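Local coordinates for protein glyoxylate reductase (Paecilomyces sp. J18, PDB 3WNV) that probably catalyses the NAD(P)H-dependent reduction of glyoxylate to glycolate, as a member of the D-isomer-specific 2-hydroxyacid dehydrogenase family, at residues Cys83-Gly88 with Leu305-Asn310; Ile102-Thr107 with Thr322-Gln327. All blocks are in the same frame, centred on the assembly; numbering follows the deposited sequence.

Contact 1: Cys83-Gly88 with Leu305-Asn310. With SO4 (sulfate ion), chain C.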
loop_
_atom_site.group_PDB
_atom_site.type_symbol
_atom_site.label_atom_id
_atom_site.label_comp_id
_atom_site.label_asym_id
_atom_site.label_seq_id
_atom_site.Cartn_x
_atom_site.Cartn_y
_atom_site.Cartn_z
ATOM N N CYS A 83 13.072 0.381 11.030
ATOM C CA CYS A 83 13.178 0.419 9.592
ATOM C C CYS A 83 12.163 -0.541 9.030
ATOM O O CYS A 83 12.262 -1.753 9.195
ATOM C CB CYS A 83 14.617 0.082 9.170
ATOM S SG CYS A 83 15.819 1.318 9.849
ATOM N N HIS A 84 11.146 0.025 8.376
ATOM C CA HIS A 84 9.954 -0.677 7.961
ATOM C C HIS A 84 9.935 -0.988 6.464
ATOM O O HIS A 84 10.227 -0.127 5.620
ATOM C CB HIS A 84 8.734 0.217 8.325
ATOM C CG HIS A 84 7.410 -0.305 7.815
ATOM N ND1 HIS A 84 6.712 -1.319 8.445
ATOM C CD2 HIS A 84 6.683 0.045 6.729
ATOM C CE1 HIS A 84 5.578 -1.535 7.779
ATOM N NE2 HIS A 84 5.551 -0.735 6.727
ATOM N N ASN A 85 9.597 -2.229 6.144
ATOM C CA ASN A 85 9.475 -2.678 4.763
ATOM C C ASN A 85 8.040 -2.435 4.327
ATOM O O ASN A 85 7.096 -3.130 4.739
ATOM C CB ASN A 85 9.861 -4.146 4.649
ATOM C CG ASN A 85 9.837 -4.622 3.221
ATOM O OD1 ASN A 85 9.148 -4.038 2.390
ATOM N ND2 ASN A 85 10.577 -5.669 2.922
ATOM N N GLY A 86 7.872 -1.423 3.495
ATOM C CA GLY A 86 6.529 -1.100 2.992
ATOM C C GLY A 86 6.413 0.378 2.683
ATOM O O GLY A 86 7.036 1.182 3.351
ATOM N N ALA A 87 5.635 0.758 1.658
ATOM C CA ALA A 87 5.491 2.179 1.390
ATOM C C ALA A 87 4.396 2.726 2.309
ATOM O O ALA A 87 4.387 3.896 2.642
ATOM C CB ALA A 87 5.070 2.407 -0.090
ATOM N N GLY A 88 3.481 1.855 2.712
ATOM C CA GLY A 88 2.468 2.236 3.682
ATOM C C GLY A 88 2.919 1.745 5.052
ATOM O O GLY A 88 3.515 0.676 5.163
ATOM N N LEU A 305 16.258 -4.392 0.287
ATOM C CA LEU A 305 17.566 -3.741 0.227
ATOM C C LEU A 305 17.495 -2.300 0.731
ATOM O O LEU A 305 18.427 -1.825 1.400
ATOM C CB LEU A 305 18.162 -3.809 -1.185
ATOM C CG LEU A 305 18.576 -5.200 -1.652
ATOM C CD1 LEU A 305 19.053 -5.148 -3.099
ATOM C CD2 LEU A 305 19.656 -5.773 -0.766
ATOM N N LEU A 306 16.399 -1.609 0.397
ATOM C CA LEU A 306 16.183 -0.242 0.876
ATOM C C LEU A 306 16.064 -0.185 2.395
ATOM O O LEU A 306 16.643 0.685 3.032
ATOM C CB LEU A 306 14.940 0.392 0.208
ATOM C CG LEU A 306 14.636 1.858 0.573
ATOM C CD1 LEU A 306 15.837 2.789 0.334
ATOM C CD2 LEU A 306 13.441 2.274 -0.246
ATOM N N VAL A 307 15.342 -1.127 2.994
ATOM C CA VAL A 307 15.263 -1.178 4.448
ATOM C C VAL A 307 16.632 -1.441 5.065
ATOM O O VAL A 307 17.013 -0.818 6.068
ATOM C CB VAL A 307 14.264 -2.271 4.911
ATOM C CG1 VAL A 307 14.058 -2.198 6.434
ATOM C CG2 VAL A 307 12.923 -2.078 4.207
ATOM N N LEU A 308 17.405 -2.345 4.450
ATOM C CA LEU A 308 18.670 -2.742 5.039
ATOM C C LEU A 308 19.679 -1.611 4.879
ATOM O O LEU A 308 20.547 -1.441 5.720
ATOM C CB LEU A 308 19.159 -4.076 4.459
ATOM C CG LEU A 308 18.294 -5.261 4.948
ATOM C CD1 LEU A 308 18.510 -6.503 4.073
ATOM C CD2 LEU A 308 18.567 -5.597 6.417
ATOM N N ASN A 309 19.556 -0.840 3.793
ATOM C CA ASN A 309 20.416 0.326 3.610
ATOM C C ASN A 309 20.099 1.447 4.598
ATOM O O ASN A 309 21.007 2.136 5.067
ATOM C CB ASN A 309 20.364 0.811 2.153
ATOM C CG ASN A 309 21.197 -0.061 1.232
ATOM O OD1 ASN A 309 22.212 -0.586 1.648
ATOM N ND2 ASN A 309 20.752 -0.240 -0.010
ATOM N N ASN A 310 18.811 1.646 4.883
ATOM C CA ASN A 310 18.408 2.521 5.980
ATOM C C ASN A 310 19.010 2.071 7.307
ATOM O O ASN A 310 19.567 2.874 8.026
ATOM C CB ASN A 310 16.892 2.569 6.116
ATOM C CG ASN A 310 16.273 3.636 5.256
ATOM O OD1 ASN A 310 16.319 4.830 5.607
ATOM N ND2 ASN A 310 15.686 3.232 4.124
HETATM S S SO4 C . 2.734 -1.327 0.748
HETATM O O1 SO4 C . 1.337 -1.482 0.383
HETATM O O2 SO4 C . 3.411 -0.350 -0.101
HETATM O O3 SO4 C . 2.746 -0.774 2.134
HETATM O O4 SO4 C . 3.428 -2.594 0.634
#
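Val307 sets its forked side chain on the backbone of strand 83-85, which runs antiparallel to helix 305-310 at an axis distance of 7.9 Å. Its CB faces the strand, and there the chain divides. One methyl, CG1, lies anti to Val307's own backbone N (chi1 -173°) and drops onto Cys83, 3.3 Å from Cys83 O and 3.6 Å from Cys83 CB. The other methyl, CG2, comes down farther along, 3.5 Å from Asn85 CA and 3.6 Å from His84 O. A short beta-branched residue suits this place, since its two tips span three strand residues while the helix stays close. Cys83 adds a small, apolar neighbour, its SG resting 4.1 Å from Asn310 CB. The amide of Asn310 turns to other work: ND2 donates to Leu306 O one turn back, from above the carbonyl plane, and OD1 accepts from Leu321 N. Past the strand, Gly86 takes backbone angles that call for glycine, and Ala87 N and Gly88 N each donate to a sulfate, probably from the crystallisation liquor, Gly88 N at 2.8 Å from SO4 O3. Arg244 also binds this ion. A helix packed on a strand of a parallel sheet is the layering of a flavodoxin-like alpha/beta domain, and the loop's anion site is consistent with the substrate-carboxylate pocket of this dehydrogenase family.

Contact 2: Ile102-Thr107 with Thr322-Gln327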
loop_
_atom_site.group_PDB
_atom_site.type_symbol
_atom_site.label_atom_id
_atom_site.label_comp_id
_atom_site.label_asym_id
_atom_site.label_seq_id
_atom_site.Cartn_x
_atom_site.Cartn_y
_atom_site.Cartn_z
ATOM N N ILE A 102 12.264 7.548 18.700
ATOM C CA ILE A 102 12.524 6.551 17.642
ATOM C C ILE A 102 12.251 7.134 16.248
ATOM O O ILE A 102 11.181 7.689 15.999
ATOM C CB ILE A 102 11.639 5.293 17.843
ATOM C CG1 ILE A 102 11.854 4.685 19.229
ATOM C CG2 ILE A 102 11.862 4.266 16.716
ATOM C CD1 ILE A 102 10.840 3.593 19.552
ATOM N N ALA A 103 13.226 7.005 15.349
ATOM C CA ALA A 103 13.087 7.452 13.958
ATOM C C ALA A 103 12.614 6.290 13.118
ATOM O O ALA A 103 13.069 5.161 13.330
ATOM C CB ALA A 103 14.410 7.992 13.435
ATOM N N ILE A 104 11.697 6.547 12.175
ATOM C CA ILE A 104 11.113 5.498 11.354
ATOM C C ILE A 104 11.433 5.757 9.889
ATOM O O ILE A 104 11.323 6.892 9.421
ATOM C CB ILE A 104 9.572 5.544 11.454
ATOM C CG1 ILE A 104 9.138 5.549 12.925
ATOM C CG2 ILE A 104 8.930 4.410 10.683
ATOM C CD1 ILE A 104 9.155 4.196 13.582
ATOM N N SER A 105 11.840 4.715 9.168
ATOM C CA SER A 105 11.943 4.787 7.716
ATOM C C SER A 105 10.969 3.829 7.056
ATOM O O SER A 105 10.512 2.858 7.674
ATOM C CB SER A 105 13.406 4.522 7.274
ATOM O OG SER A 105 13.762 3.182 7.504
ATOM N N SER A 106 10.577 4.104 5.802
ATOM C CA SER A 106 9.687 3.200 5.071
ATOM C C SER A 106 10.362 2.967 3.740
ATOM O O SER A 106 11.552 3.313 3.595
ATOM C CB SER A 106 8.307 3.849 4.825
ATOM O OG SER A 106 8.534 5.153 4.318
ATOM N N THR A 107 9.627 2.406 2.787
ATOM C CA THR A 107 10.180 2.146 1.447
ATOM C C THR A 107 9.334 2.797 0.348
ATOM O O THR A 107 8.590 2.085 -0.334
ATOM C CB THR A 107 10.281 0.661 1.145
ATOM O OG1 THR A 107 8.976 0.047 1.190
ATOM C CG2 THR A 107 11.203 -0.026 2.159
ATOM N N THR A 322 15.381 7.083 4.028
ATOM C CA THR A 322 14.000 7.404 3.710
ATOM C C THR A 322 13.108 7.522 4.955
ATOM O O THR A 322 12.110 6.793 5.105
ATOM C CB THR A 322 13.374 6.368 2.800
ATOM O OG1 THR A 322 13.554 5.045 3.346
ATOM C CG2 THR A 322 14.003 6.441 1.404
ATOM N N GLN A 323 13.472 8.439 5.823
ATOM C CA GLN A 323 12.670 8.713 7.034
ATOM C C GLN A 323 11.263 9.161 6.645
ATOM O O GLN A 323 11.090 9.912 5.678
ATOM C CB GLN A 323 13.330 9.788 7.864
ATOM C CG GLN A 323 12.626 10.005 9.215
ATOM C CD GLN A 323 13.404 10.916 10.157
ATOM O OE1 GLN A 323 14.231 11.716 9.724
ATOM N NE2 GLN A 323 13.137 10.798 11.460
ATOM N N VAL A 324 10.254 8.662 7.360
ATOM C CA VAL A 324 8.855 9.001 7.059
ATOM C C VAL A 324 8.624 10.527 7.110
ATOM O O VAL A 324 9.192 11.217 7.951
ATOM C CB VAL A 324 7.894 8.268 7.995
ATOM C CG1 VAL A 324 7.978 6.739 7.766
ATOM C CG2 VAL A 324 8.148 8.636 9.481
ATOM N N PRO A 325 7.798 11.067 6.173
ATOM C CA PRO A 325 7.625 12.525 6.082
ATOM C C PRO A 325 7.044 13.136 7.367
ATOM O O PRO A 325 7.367 14.273 7.682
ATOM C CB PRO A 325 6.653 12.705 4.889
ATOM C CG PRO A 325 6.057 11.337 4.641
ATOM C CD PRO A 325 7.131 10.359 5.071
ATOM N N GLU A 326 6.225 12.393 8.106
ATOM C CA GLU A 326 5.779 12.903 9.422
ATOM C C GLU A 326 6.893 13.398 10.337
ATOM O O GLU A 326 6.702 14.363 11.091
ATOM C CB GLU A 326 4.950 11.869 10.177
ATOM C CG GLU A 326 3.663 11.515 9.500
ATOM C CD GLU A 326 3.834 10.423 8.457
ATOM O OE1 GLU A 326 4.952 10.236 7.947
ATOM O OE2 GLU A 326 2.843 9.748 8.143
ATOM N N GLN A 327 8.063 12.762 10.288
ATOM C CA GLN A 327 9.121 13.137 11.213
ATOM C C GLN A 327 10.120 14.044 10.535
ATOM O O GLN A 327 11.038 14.534 11.169
ATOM C CB GLN A 327 9.867 11.902 11.751
ATOM C CG GLN A 327 8.984 10.883 12.480
ATOM C CD GLN A 327 9.804 9.755 13.076
ATOM O OE1 GLN A 327 10.748 9.275 12.442
ATOM N NE2 GLN A 327 9.477 9.352 14.322
#
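Gln327 holds its carboxamide against the edge of strand 103-105 as a neighbouring peptide group would. Ile102 O lies in the plane of this amide, and Gln327 NE2 in the plane of that carbonyl, 2.9 Å apart and nearly straight at 162°, while OE1 accepts from Ile104 N, also at 2.9 Å. Glutamine has the length for this: CG sits anti to the carbonyl carbon (chi1 -58°) and the chain runs on extended. Gln323 NE2 donates to OE1 from above the Gln327 carbonyl plane, on the face opposite to Ile104 N, so that one oxygen is gripped twice. NE2 of Gln327 also bonds to Thr98. With an alanine here in place of Gln327, Ile102 O and Ile104 N would probably lose their side-chain partner, and the Gln323 amide would be set free to turn. Farther along, Ser105 and Gln323 form a non-hydrogen-bonded antiparallel pair, flanked by bonds from Val324 N to Ile104 O and from Ser106 N to Thr322 O. Beyond it Thr322 OG1 donates to Ser106 O at 2.7 Å. Val324 crosses Ile104 obliquely, CG1 meeting Ile104 CG2 at 3.9 Å, an apolar patch beside the polar row. The chemistry implies that the Gln327 amide at one end, braced by Gln323, and the Thr322 hydroxyl at the other extend the edge pairing of a single backbone bridge.

Both contacts bear on neighbouring strands of the same parallel sheet, 81-85 and 103-105, but at different depths. Contact 1 is buried: helix 297-317 packs on an inner strand through methyls and a sulfur. Contact 2 is only partly buried and lies at the sheet's edge, where the segment following that helix supplies hydrogen bonds to the strand's open backbone. The two meet where Asn310 ND2 lies 2.9 Å from Thr322 OG1, a probable hydrogen bond joining helix to tail, and where Gly86 O takes a probable bond from Thr107 N. The C-terminal part of the chain thus first covers a face of the sheet by apolar packing, then lines its edge by polar pairing.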